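Local atomic coordinates of UDP-N-Acetylenolpyruvylglucosamine Reductase (Thermus caldophilus, PDB entry 2GQT), a protein that reduces UDP-N-acetylenolpyruvylglucosamine with the help of bound FAD, probably at the expense of NADPH, in bacterial cell-wall (peptidoglycan) synthesis. Residues R8-D13 with G20-L25; K12-L17 with R43-G48; E24-E29 with P59-R64; N50-D55 with A242-V247. One frame throughout, in Å; residues are numbered along the deposited sequence.

Interactions 1 and 3 flank the same strand, 22-28, of a four-stranded mixed sheet: interaction 1 joins it antiparallel to strand 5-10, interaction 3 parallel to strand 61-65. Both lie well away from the middle of the chain, buried on some residues and partly open on others, and both combine backbone pairing with arginines laid across the sheet faces. Interaction 2 is nearer the centre. There, loop meets loop through one direct hydrogen bond and two waters, while backbone N-H groups hold the FAD diphosphate. Interaction 4 differs again: strand 51-53 and its following loop dock against the start of helix 244-257 by apolar packing and one carboxylate. Y14 of interaction 2 packs on residues of interactions 1 and 3.

Interaction 1 of 4, residues R8-D13 with G20-L25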
# COMPACT_ATOMS: atom_id res chain seq x y z
N ARG A 8 10.73 -1.66 19.84
CA ARG A 8 11.52 -0.74 19.03
C ARG A 8 12.02 -1.46 17.80
O ARG A 8 12.66 -2.50 17.90
CB ARG A 8 12.73 -0.26 19.83
CG ARG A 8 12.42 0.40 21.17
CD ARG A 8 11.75 1.74 21.00
NE ARG A 8 12.57 2.69 20.25
CZ ARG A 8 12.21 3.94 19.96
NH1 ARG A 8 11.04 4.40 20.36
NH2 ARG A 8 13.03 4.72 19.26
N VAL A 9 11.72 -0.91 16.62
CA VAL A 9 12.17 -1.50 15.36
C VAL A 9 12.82 -0.43 14.48
O VAL A 9 12.75 0.75 14.79
CB VAL A 9 11.00 -2.18 14.59
CG1 VAL A 9 10.31 -3.21 15.47
CG2 VAL A 9 9.99 -1.14 14.08
N LEU A 10 13.44 -0.86 13.39
CA LEU A 10 13.83 0.04 12.32
C LEU A 10 12.85 -0.17 11.17
O LEU A 10 12.67 -1.29 10.70
CB LEU A 10 15.26 -0.25 11.85
CG LEU A 10 16.37 0.02 12.88
CD1 LEU A 10 17.71 -0.47 12.36
CD2 LEU A 10 16.43 1.51 13.25
N LEU A 11 12.21 0.91 10.71
CA LEU A 11 11.19 0.77 9.68
C LEU A 11 11.72 0.34 8.31
O LEU A 11 10.95 -0.10 7.46
CB LEU A 11 10.29 2.02 9.60
CG LEU A 11 9.32 2.19 10.78
CD1 LEU A 11 8.59 3.53 10.72
CD2 LEU A 11 8.32 1.04 10.88
N LYS A 12 13.04 0.39 8.13
CA LYS A 12 13.68 -0.20 6.95
C LYS A 12 13.31 -1.68 6.79
O LYS A 12 13.28 -2.19 5.67
CB LYS A 12 15.21 -0.05 7.00
CG LYS A 12 15.92 -0.95 8.03
CD LYS A 12 17.46 -0.86 7.95
CE LYS A 12 18.15 -1.85 8.90
NZ LYS A 12 18.06 -3.28 8.45
N ASP A 13 13.04 -2.35 7.91
CA ASP A 13 12.71 -3.77 7.88
C ASP A 13 11.23 -4.03 7.60
O ASP A 13 10.85 -5.19 7.43
CB ASP A 13 13.13 -4.43 9.21
CG ASP A 13 14.63 -4.38 9.45
OD1 ASP A 13 15.41 -4.52 8.49
OD2 ASP A 13 15.04 -4.20 10.62
N GLY A 20 14.28 3.36 6.41
CA GLY A 20 13.47 3.89 7.48
C GLY A 20 14.10 3.72 8.84
O GLY A 20 14.60 2.64 9.17
N GLY A 21 14.06 4.79 9.62
CA GLY A 21 14.65 4.81 10.95
C GLY A 21 13.77 4.24 12.04
O GLY A 21 12.78 3.53 11.77
N PRO A 22 14.13 4.53 13.31
CA PRO A 22 13.49 3.92 14.48
C PRO A 22 12.02 4.29 14.69
O PRO A 22 11.61 5.41 14.39
CB PRO A 22 14.31 4.46 15.67
CG PRO A 22 15.56 4.98 15.08
CD PRO A 22 15.22 5.44 13.70
N ALA A 23 11.26 3.33 15.19
CA ALA A 23 9.87 3.55 15.57
C ALA A 23 9.45 2.54 16.63
O ALA A 23 10.03 1.44 16.73
CB ALA A 23 8.95 3.44 14.36
N GLU A 24 8.46 2.93 17.42
CA GLU A 24 7.87 2.05 18.42
C GLU A 24 6.66 1.37 17.80
O GLU A 24 5.64 2.02 17.55
CB GLU A 24 7.47 2.86 19.65
CG GLU A 24 6.92 2.03 20.79
CD GLU A 24 6.56 2.88 21.99
OE1 GLU A 24 5.39 3.26 22.13
OE2 GLU A 24 7.47 3.21 22.78
N LEU A 25 6.78 0.07 17.58
CA LEU A 25 5.75 -0.70 16.89
C LEU A 25 4.83 -1.40 17.87
O LEU A 25 5.28 -2.20 18.69
CB LEU A 25 6.41 -1.72 15.95
CG LEU A 25 5.51 -2.52 15.00
CD1 LEU A 25 4.88 -1.60 13.96
CD2 LEU A 25 6.34 -3.59 14.33
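V9 and A23 form a hydrogen-bonded pair of a beta hairpin, strands 5-10 and 22-28, at the edge of the mixed sheet. V9 N sends a nearly straight bond to A23 O (2.9 Å), and A23 N returns one to V9 O (3.0 Å). The pairing outlasts the first strand: L11 N meets G21 O at 2.9 Å from above the carbonyl plane, and K12 N donates to G20 O at 2.9 Å in a bent bond. The backbone angles of G20 call for glycine: a CB would jam against the preceding carbonyl O and also press on L11 C and K12 N. On the face of V9 and A23, L11 CD1 lies 3.7 Å from A23 CB, while V9 CG2 leans on L25 CB. Y14 packs on both V9 and L25, and V62 on A23. On the other face L10 CD2 rests on P22 CG at 4.0 Å. R8 bends at chi2 and chi3 (-70° and -60°), which swings one guanidinium face over E24 N and brings NH2 to 3.8 Å from P22 CB. E24 OE1 accepts from W26 NE1, and R8 NH1 lies 4.5 Å from the other oxygen, E24 OE2, beyond a salt bridge.

Interaction 2 of 4, residues K12-L17 with R43-G48; sequences KDYTTL and RVLGNG. With FAD (flavin-adenine dinucleotide), chain C.
G48 O is gripped twice from the K12-L17 loop, directly and through a water: T16 N donates to it from above the carbonyl plane at 3.0 Å, and water 2 donates to G48 O at 2.8 Å while accepting from L17 N. The CA of T15 adds a CH...O contact to the same oxygen. Positive phi (66°) favours glycine at G48, and a CB there would run into Y14 O and T15 CA. Water 1 bridges the loops a little further along, within bonding distance of both Y14 O and G46 O. Beside it L45 CD2 touches Y14 CB at 3.9 Å, and the Y14 ring goes on to pack against L25 and R64. The residues after strand 42-44 form a glycine-rich turn that wraps the FAD diphosphate, in a domain of the FAD_PCMH clan. G46 N and G48 N converge on FAD O2A, each at 2.8 Å, and N47 N points straight at FAD O1P at 2.9 Å; at G46 a CB would strike O1P. Upstream, the ribose hydroxyl O2B of FAD donates to V44 O at 2.6 Å, and V44 CG1 packs on the adenine. Set between its backbone N and carbonyl carbon (chi1 55°), T16 OG1 bonds to S196 O; T16 OG1 also lies 3.5 Å from FAD C8M, a flavin methyl. N47 ND2 is bonded to P106 O.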
# COMPACT_ATOMS: atom_id res chain seq x y z
N LYS A 12 13.04 0.39 8.13
CA LYS A 12 13.68 -0.20 6.95
C LYS A 12 13.31 -1.68 6.79
O LYS A 12 13.28 -2.19 5.67
CB LYS A 12 15.21 -0.05 7.00
CG LYS A 12 15.92 -0.95 8.03
CD LYS A 12 17.46 -0.86 7.95
CE LYS A 12 18.15 -1.85 8.90
NZ LYS A 12 18.06 -3.28 8.45
N ASP A 13 13.04 -2.35 7.91
CA ASP A 13 12.71 -3.77 7.88
C ASP A 13 11.23 -4.03 7.60
O ASP A 13 10.85 -5.19 7.43
CB ASP A 13 13.13 -4.43 9.21
CG ASP A 13 14.63 -4.38 9.45
OD1 ASP A 13 15.41 -4.52 8.49
OD2 ASP A 13 15.04 -4.20 10.62
N TYR A 14 10.42 -2.97 7.54
CA TYR A 14 8.95 -3.07 7.45
C TYR A 14 8.39 -2.33 6.26
O TYR A 14 7.19 -2.06 6.21
CB TYR A 14 8.31 -2.52 8.72
CG TYR A 14 8.54 -3.41 9.91
CD1 TYR A 14 9.72 -3.31 10.64
CD2 TYR A 14 7.59 -4.34 10.30
CE1 TYR A 14 9.95 -4.13 11.72
CE2 TYR A 14 7.81 -5.16 11.39
CZ TYR A 14 9.00 -5.05 12.10
OH TYR A 14 9.24 -5.85 13.19
N THR A 15 9.25 -1.98 5.32
CA THR A 15 8.83 -1.30 4.11
C THR A 15 9.42 -2.02 2.92
O THR A 15 10.54 -2.57 3.00
CB THR A 15 9.25 0.19 4.09
OG1 THR A 15 10.67 0.31 4.20
CG2 THR A 15 8.57 0.97 5.21
N THR A 16 8.69 -2.03 1.82
CA THR A 16 9.16 -2.73 0.65
C THR A 16 10.41 -2.04 0.06
O THR A 16 11.29 -2.71 -0.48
CB THR A 16 8.03 -2.96 -0.38
OG1 THR A 16 7.42 -1.71 -0.71
CG2 THR A 16 6.96 -3.89 0.19
N LEU A 17 10.51 -0.72 0.22
CA LEU A 17 11.70 0.03 -0.19
C LEU A 17 12.96 -0.31 0.63
O LEU A 17 14.08 -0.26 0.12
CB LEU A 17 11.43 1.54 -0.14
CG LEU A 17 12.49 2.49 -0.69
CD1 LEU A 17 12.89 2.12 -2.11
CD2 LEU A 17 11.97 3.91 -0.64
N ARG A 43 0.29 6.26 14.14
CA ARG A 43 0.18 6.04 12.71
C ARG A 43 -0.15 4.56 12.52
O ARG A 43 0.13 3.75 13.40
CB ARG A 43 1.51 6.34 12.01
CG ARG A 43 2.03 7.76 12.19
CD ARG A 43 3.37 7.90 11.52
NE ARG A 43 4.02 9.16 11.86
CZ ARG A 43 4.17 10.18 11.02
NH1 ARG A 43 3.74 10.11 9.77
NH2 ARG A 43 4.78 11.28 11.45
N VAL A 44 -0.74 4.21 11.38
CA VAL A 44 -0.99 2.80 11.06
C VAL A 44 -0.05 2.37 9.94
O VAL A 44 0.10 3.05 8.92
CB VAL A 44 -2.45 2.53 10.65
CG1 VAL A 44 -2.70 1.04 10.45
CG2 VAL A 44 -3.41 3.08 11.68
N LEU A 45 0.60 1.23 10.16
CA LEU A 45 1.46 0.64 9.15
C LEU A 45 0.78 -0.57 8.54
O LEU A 45 0.35 -1.48 9.28
CB LEU A 45 2.79 0.22 9.79
CG LEU A 45 3.80 -0.58 8.97
CD1 LEU A 45 4.38 0.25 7.83
CD2 LEU A 45 4.88 -1.10 9.90
N GLY A 46 0.66 -0.59 7.21
CA GLY A 46 0.17 -1.76 6.49
C GLY A 46 1.36 -2.59 6.06
O GLY A 46 2.26 -2.87 6.86
N ASN A 47 1.41 -2.96 4.78
CA ASN A 47 2.55 -3.71 4.27
C ASN A 47 3.77 -2.84 3.93
O ASN A 47 4.77 -3.35 3.44
CB ASN A 47 2.15 -4.56 3.06
CG ASN A 47 3.08 -5.73 2.84
OD1 ASN A 47 3.51 -6.40 3.80
ND2 ASN A 47 3.40 -6.00 1.58
N GLY A 48 3.68 -1.54 4.20
CA GLY A 48 4.81 -0.64 3.98
C GLY A 48 5.20 -0.48 2.52
O GLY A 48 6.36 -0.16 2.24
PA FAD C . 1.44 1.21 3.67
O1A FAD C . 2.46 1.55 2.67
O2A FAD C . 1.80 0.46 4.89
O5B FAD C . 0.66 2.52 4.14
C5B FAD C . 0.18 3.44 3.16
C4B FAD C . -0.81 4.40 3.79
O4B FAD C . -1.96 3.64 4.23
C3B FAD C . -0.28 5.13 5.03
O3B FAD C . -0.90 6.41 5.08
C2B FAD C . -0.78 4.24 6.17
O2B FAD C . -0.91 4.96 7.39
C1B FAD C . -2.15 3.87 5.65
N9A FAD C . -2.73 2.63 6.22
C8A FAD C . -2.21 1.40 6.16
N7A FAD C . -3.04 0.55 6.77
C5A FAD C . -4.11 1.24 7.19
C6A FAD C . -5.28 0.92 7.89
N6A FAD C . -5.58 -0.32 8.28
N1A FAD C . -6.15 1.92 8.16
C2A FAD C . -5.90 3.18 7.79
N3A FAD C . -4.79 3.54 7.13
C4A FAD C . -3.90 2.57 6.84
N1 FAD C . -0.50 1.00 -5.85
C2 FAD C . -1.57 1.06 -6.71
O2 FAD C . -2.52 1.80 -6.46
N3 FAD C . -1.57 0.30 -7.87
C4 FAD C . -0.52 -0.55 -8.19
O4 FAD C . -0.56 -1.22 -9.23
C4X FAD C . 0.56 -0.61 -7.31
N5 FAD C . 1.65 -1.43 -7.59
C5X FAD C . 2.69 -1.53 -6.67
C6 FAD C . 3.74 -2.41 -6.93
C7 FAD C . 4.79 -2.55 -6.03
C7M FAD C . 5.93 -3.54 -6.33
C8 FAD C . 4.79 -1.78 -4.86
C8M FAD C . 5.95 -1.92 -3.85
C9 FAD C . 3.75 -0.90 -4.60
C9A FAD C . 2.69 -0.76 -5.50
N10 FAD C . 1.63 0.13 -5.25
C10 FAD C . 0.56 0.17 -6.15
C1' FAD C . 1.63 1.05 -4.08
C2' FAD C . 1.07 0.38 -2.82
O2' FAD C . 1.10 -1.05 -2.93
C3' FAD C . -0.38 0.80 -2.53
O3' FAD C . -0.43 2.22 -2.30
C4' FAD C . -0.96 0.04 -1.33
O4' FAD C . -2.36 0.31 -1.24
C5' FAD C . -0.30 0.39 0.00
O5' FAD C . -0.80 -0.54 0.97
P FAD C . 0.12 -0.95 2.21
O1P FAD C . -0.69 -1.87 3.03
O2P FAD C . 1.47 -1.36 1.77
O3P FAD C . 0.18 0.47 2.95
O HOH W 1 5.02 -3.46 7.21
O HOH W 2 8.26 1.23 0.71

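Interaction 3 of 4, residues E24-E29 with P59-R64; sequences ELWTVE and PERVIR
W26 and V62 carry the middle of a parallel strand pairing, 24-28 beside 61-64: W26 N bonds to V62 O at 2.7 Å, V62 N to E24 O, R64 N to W26 O and V28 N to R64 O. The strands are the inner two of the mixed sheet, helix 31-37 packing on W26 and V28. In the stack, the R61 guanidinium lies flat on the W26 indole, centres 4.0 Å apart and planes 19° from parallel, W26 CZ2 under its middle. R61 CD lies over the five-membered ring. The indole is held from turning by W26 NE1, which bonds in its ring plane to E24 OE1 at 2.8 Å; water 4 links that oxygen to R61 NE, and R61 NH1 bonds to A37 O. On the face of L25 and T27, R64 bends at chi3 (-44°) and grips T27 OG1 side-on, NE at 3.0 Å and NH2 at 2.7 Å, both in the guanidinium plane. L25 CD2 sits 3.3 Å above that plane. A methionine in place of R64 would probably leave T27 OG1 without its two donors and L25 without the flat group against it. Among apolar contacts, V28 CG2 meets I63 CG2 (3.9 Å). Each arginine thus lays a face on a neighbour, R61 on a ring and R64 on a methyl, and keeps N-H groups for bonds.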
# COMPACT_ATOMS: atom_id res chain seq x y z
N GLU A 24 8.46 2.93 17.42
CA GLU A 24 7.87 2.05 18.42
C GLU A 24 6.66 1.37 17.80
O GLU A 24 5.64 2.02 17.55
CB GLU A 24 7.47 2.86 19.65
CG GLU A 24 6.92 2.03 20.79
CD GLU A 24 6.56 2.88 21.99
OE1 GLU A 24 5.39 3.26 22.13
OE2 GLU A 24 7.47 3.21 22.78
N LEU A 25 6.78 0.07 17.58
CA LEU A 25 5.75 -0.70 16.89
C LEU A 25 4.83 -1.40 17.87
O LEU A 25 5.28 -2.20 18.69
CB LEU A 25 6.41 -1.72 15.95
CG LEU A 25 5.51 -2.52 15.00
CD1 LEU A 25 4.88 -1.60 13.96
CD2 LEU A 25 6.34 -3.59 14.33
N TRP A 26 3.53 -1.12 17.76
CA TRP A 26 2.48 -1.76 18.54
C TRP A 26 1.74 -2.76 17.65
O TRP A 26 1.08 -2.35 16.69
CB TRP A 26 1.50 -0.70 19.03
CG TRP A 26 2.05 0.20 20.08
CD1 TRP A 26 3.13 1.03 19.97
CD2 TRP A 26 1.55 0.36 21.41
NE1 TRP A 26 3.34 1.68 21.17
CE2 TRP A 26 2.38 1.29 22.06
CE3 TRP A 26 0.48 -0.20 22.11
CZ2 TRP A 26 2.17 1.68 23.39
CZ3 TRP A 26 0.27 0.19 23.43
CH2 TRP A 26 1.11 1.12 24.05
N THR A 27 1.84 -4.05 17.95
CA THR A 27 1.14 -5.07 17.18
C THR A 27 -0.14 -5.44 17.92
O THR A 27 -0.09 -5.99 19.03
CB THR A 27 2.04 -6.31 16.92
OG1 THR A 27 3.23 -5.88 16.26
CG2 THR A 27 1.32 -7.32 16.04
N VAL A 28 -1.27 -5.09 17.32
CA VAL A 28 -2.60 -5.19 17.92
C VAL A 28 -3.32 -6.43 17.40
O VAL A 28 -3.38 -6.63 16.19
CB VAL A 28 -3.44 -3.92 17.56
CG1 VAL A 28 -4.92 -4.13 17.86
CG2 VAL A 28 -2.90 -2.70 18.31
N GLU A 29 -3.88 -7.24 18.30
CA GLU A 29 -4.57 -8.46 17.90
C GLU A 29 -6.07 -8.47 18.19
O GLU A 29 -6.79 -9.34 17.71
CB GLU A 29 -3.94 -9.67 18.58
CG GLU A 29 -2.53 -9.98 18.09
CD GLU A 29 -1.99 -11.28 18.66
OE1 GLU A 29 -2.52 -11.76 19.68
OE2 GLU A 29 -1.02 -11.80 18.09
N PRO A 59 8.18 9.50 15.72
CA PRO A 59 8.00 9.45 17.17
C PRO A 59 6.68 8.85 17.67
O PRO A 59 6.59 8.48 18.84
CB PRO A 59 8.09 10.93 17.57
CG PRO A 59 7.51 11.65 16.41
CD PRO A 59 7.81 10.82 15.17
N GLU A 60 5.68 8.75 16.80
CA GLU A 60 4.36 8.27 17.19
C GLU A 60 4.36 6.75 17.36
O GLU A 60 5.27 6.06 16.90
CB GLU A 60 3.29 8.67 16.17
CG GLU A 60 3.11 10.17 15.98
CD GLU A 60 4.08 10.78 14.99
OE1 GLU A 60 4.79 10.04 14.28
OE2 GLU A 60 4.13 12.03 14.93
N ARG A 61 3.33 6.24 18.03
CA ARG A 61 3.09 4.81 18.07
C ARG A 61 2.75 4.36 16.65
O ARG A 61 1.92 4.98 15.99
CB ARG A 61 1.92 4.49 18.99
CG ARG A 61 2.16 4.88 20.44
CD ARG A 61 0.96 4.49 21.27
NE ARG A 61 1.17 4.76 22.69
CZ ARG A 61 0.28 4.51 23.64
NH1 ARG A 61 -0.89 3.97 23.34
NH2 ARG A 61 0.58 4.79 24.91
N VAL A 62 3.44 3.32 16.18
CA VAL A 62 3.15 2.77 14.86
C VAL A 62 2.39 1.46 15.07
O VAL A 62 2.92 0.52 15.66
CB VAL A 62 4.44 2.57 14.03
CG1 VAL A 62 4.11 1.96 12.68
CG2 VAL A 62 5.13 3.91 13.81
N ILE A 63 1.15 1.42 14.61
CA ILE A 63 0.24 0.31 14.86
C ILE A 63 0.19 -0.63 13.66
O ILE A 63 0.00 -0.20 12.51
CB ILE A 63 -1.17 0.82 15.19
CG1 ILE A 63 -1.16 1.64 16.48
CG2 ILE A 63 -2.16 -0.34 15.30
CD1 ILE A 63 -2.46 2.34 16.78
N ARG A 64 0.37 -1.92 13.94
CA ARG A 64 0.18 -3.01 12.98
C ARG A 64 -1.01 -3.83 13.44
O ARG A 64 -1.12 -4.17 14.62
CB ARG A 64 1.40 -3.95 12.98
CG ARG A 64 2.64 -3.44 12.32
CD ARG A 64 3.63 -4.58 12.15
NE ARG A 64 3.77 -5.46 13.32
CZ ARG A 64 4.47 -6.59 13.31
NH1 ARG A 64 5.09 -6.97 12.20
NH2 ARG A 64 4.56 -7.33 14.40
O HOH W 3 7.84 5.71 17.37
O HOH W 4 3.99 5.15 23.40

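Interaction 4 of 4, residues N50-D55 with A242-V247. With FAD (flavin-adenine dinucleotide), chain C.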
# COMPACT_ATOMS: atom_id res chain seq x y z
N ASN A 50 3.83 1.66 0.19
CA ASN A 50 3.78 3.02 -0.36
C ASN A 50 4.53 4.06 0.47
O ASN A 50 4.39 5.27 0.23
CB ASN A 50 2.34 3.49 -0.62
CG ASN A 50 2.29 4.71 -1.55
OD1 ASN A 50 1.64 5.71 -1.25
ND2 ASN A 50 3.01 4.63 -2.65
N LEU A 51 5.35 3.59 1.41
CA LEU A 51 6.02 4.49 2.35
C LEU A 51 7.48 4.73 2.05
O LEU A 51 8.25 3.78 1.83
CB LEU A 51 5.93 3.94 3.78
CG LEU A 51 4.51 3.84 4.36
CD1 LEU A 51 4.56 3.23 5.74
CD2 LEU A 51 3.80 5.18 4.41
N LEU A 52 7.85 6.00 2.06
CA LEU A 52 9.25 6.41 2.15
C LEU A 52 9.47 6.94 3.57
O LEU A 52 9.05 8.03 3.91
CB LEU A 52 9.55 7.49 1.11
CG LEU A 52 10.92 8.18 1.17
CD1 LEU A 52 12.05 7.18 1.22
CD2 LEU A 52 11.10 9.15 0.02
N VAL A 53 10.10 6.13 4.41
CA VAL A 53 10.32 6.50 5.80
C VAL A 53 11.72 7.05 5.94
O VAL A 53 12.68 6.41 5.53
CB VAL A 53 10.11 5.30 6.76
CG1 VAL A 53 10.33 5.75 8.21
CG2 VAL A 53 8.71 4.73 6.57
N LEU A 54 11.82 8.25 6.49
CA LEU A 54 13.09 8.94 6.62
C LEU A 54 13.99 8.28 7.66
O LEU A 54 13.54 7.49 8.50
CB LEU A 54 12.88 10.45 6.84
CG LEU A 54 12.13 11.14 5.68
CD1 LEU A 54 12.24 12.64 5.74
CD2 LEU A 54 12.57 10.64 4.30
N ASP A 55 15.28 8.59 7.57
CA ASP A 55 16.28 7.90 8.36
C ASP A 55 16.14 8.16 9.85
O ASP A 55 16.60 7.37 10.66
CB ASP A 55 17.68 8.28 7.86
CG ASP A 55 17.91 7.88 6.41
OD1 ASP A 55 17.64 6.71 6.06
OD2 ASP A 55 18.34 8.75 5.61
N ALA A 242 20.66 1.53 0.77
CA ALA A 242 20.21 2.89 0.53
C ALA A 242 19.73 3.52 1.82
O ALA A 242 19.11 2.86 2.67
CB ALA A 242 19.09 2.93 -0.52
N ARG A 243 20.04 4.80 1.99
CA ARG A 243 19.43 5.60 3.03
C ARG A 243 18.29 6.39 2.41
O ARG A 243 18.32 6.68 1.20
CB ARG A 243 20.45 6.56 3.64
CG ARG A 243 21.60 5.88 4.39
CD ARG A 243 22.85 5.77 3.53
NE ARG A 243 23.50 7.08 3.35
CZ ARG A 243 24.43 7.58 4.16
NH1 ARG A 243 24.84 6.91 5.23
NH2 ARG A 243 24.96 8.77 3.91
N ALA A 244 17.30 6.74 3.21
CA ALA A 244 16.19 7.56 2.72
C ALA A 244 16.69 8.88 2.14
O ALA A 244 16.11 9.38 1.18
CB ALA A 244 15.17 7.81 3.82
N LYS A 245 17.77 9.42 2.70
CA LYS A 245 18.40 10.64 2.20
C LYS A 245 18.80 10.52 0.73
O LYS A 245 18.65 11.47 -0.05
CB LYS A 245 19.61 11.00 3.08
CG LYS A 245 20.59 11.98 2.48
CD LYS A 245 21.64 12.39 3.48
CE LYS A 245 22.63 11.28 3.77
NZ LYS A 245 23.84 11.84 4.43
N ASP A 246 19.32 9.35 0.37
CA ASP A 246 19.73 9.06 -1.01
C ASP A 246 18.53 9.00 -1.94
O ASP A 246 18.57 9.52 -3.04
CB ASP A 246 20.45 7.72 -1.08
CG ASP A 246 21.64 7.65 -0.16
OD1 ASP A 246 22.44 8.60 -0.17
OD2 ASP A 246 21.77 6.63 0.55
N VAL A 247 17.47 8.33 -1.48
CA VAL A 247 16.23 8.26 -2.24
C VAL A 247 15.67 9.67 -2.48
O VAL A 247 15.31 10.00 -3.61
CB VAL A 247 15.18 7.37 -1.53
CG1 VAL A 247 13.87 7.40 -2.29
CG2 VAL A 247 15.71 5.95 -1.39
PA FAD C . 1.44 1.21 3.67
O1A FAD C . 2.46 1.55 2.67
O2A FAD C . 1.80 0.46 4.89
O5B FAD C . 0.66 2.52 4.14
C5B FAD C . 0.18 3.44 3.16
C4B FAD C . -0.81 4.40 3.79
O4B FAD C . -1.96 3.64 4.23
C3B FAD C . -0.28 5.13 5.03
O3B FAD C . -0.90 6.41 5.08
C2B FAD C . -0.78 4.24 6.17
O2B FAD C . -0.91 4.96 7.39
C1B FAD C . -2.15 3.87 5.65
N9A FAD C . -2.73 2.63 6.22
C8A FAD C . -2.21 1.40 6.16
N7A FAD C . -3.04 0.55 6.77
C5A FAD C . -4.11 1.24 7.19
C6A FAD C . -5.28 0.92 7.89
N6A FAD C . -5.58 -0.32 8.28
N1A FAD C . -6.15 1.92 8.16
C2A FAD C . -5.90 3.18 7.79
N3A FAD C . -4.79 3.54 7.13
C4A FAD C . -3.90 2.57 6.84
N1 FAD C . -0.50 1.00 -5.85
C2 FAD C . -1.57 1.06 -6.71
O2 FAD C . -2.52 1.80 -6.46
N3 FAD C . -1.57 0.30 -7.87
C4 FAD C . -0.52 -0.55 -8.19
O4 FAD C . -0.56 -1.22 -9.23
C4X FAD C . 0.56 -0.61 -7.31
N5 FAD C . 1.65 -1.43 -7.59
C5X FAD C . 2.69 -1.53 -6.67
C6 FAD C . 3.74 -2.41 -6.93
C7 FAD C . 4.79 -2.55 -6.03
C7M FAD C . 5.93 -3.54 -6.33
C8 FAD C . 4.79 -1.78 -4.86
C8M FAD C . 5.95 -1.92 -3.85
C9 FAD C . 3.75 -0.90 -4.60
C9A FAD C . 2.69 -0.76 -5.50
N10 FAD C . 1.63 0.13 -5.25
C10 FAD C . 0.56 0.17 -6.15
C1' FAD C . 1.63 1.05 -4.08
C2' FAD C . 1.07 0.38 -2.82
O2' FAD C . 1.10 -1.05 -2.93
C3' FAD C . -0.38 0.80 -2.53
O3' FAD C . -0.43 2.22 -2.30
C4' FAD C . -0.96 0.04 -1.33
O4' FAD C . -2.36 0.31 -1.24
C5' FAD C . -0.30 0.39 0.00
O5' FAD C . -0.80 -0.54 0.97
P FAD C . 0.12 -0.95 2.21
O1P FAD C . -0.69 -1.87 3.03
O2P FAD C . 1.47 -1.36 1.77
O3P FAD C . 0.18 0.47 2.95
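A244 CB is the knob of this contact, and the hollow it enters is walled by V53 O (3.3 Å from A244 CB), L54 CA (3.7 Å from it), L54 CD2 and L52 CD1. One turn on, V247 CG1 fits against the forked end of L52, 4.0 Å from both CD1 and CD2. D55 closes the rim of the hollow. With CG anti to its carbonyl carbon (chi1 -61°), its carboxylate straddles the helix start: OD1 takes A244 N at 2.9 Å and OD2 takes K245 N at 3.0 Å, both on the syn side. An alanine in place of D55 is likely to leave these two N-H groups without acceptors. The helix is also tied from within, since D246 OD2 accepts from the N of the N-cap residue R243 at 2.9 Å, half of a capping box. N50 N, far along the strand segment, bonds to FAD O1A at 2.8 Å. Here the FAD-binding part of the enzyme meets its C-terminal part. Strand 51-53 runs parallel to 265-267, V266 of which also packs on L52 and L54, while L248 of helix 244-257 touches both leucines and V247 leans on A226 of strand 226-228.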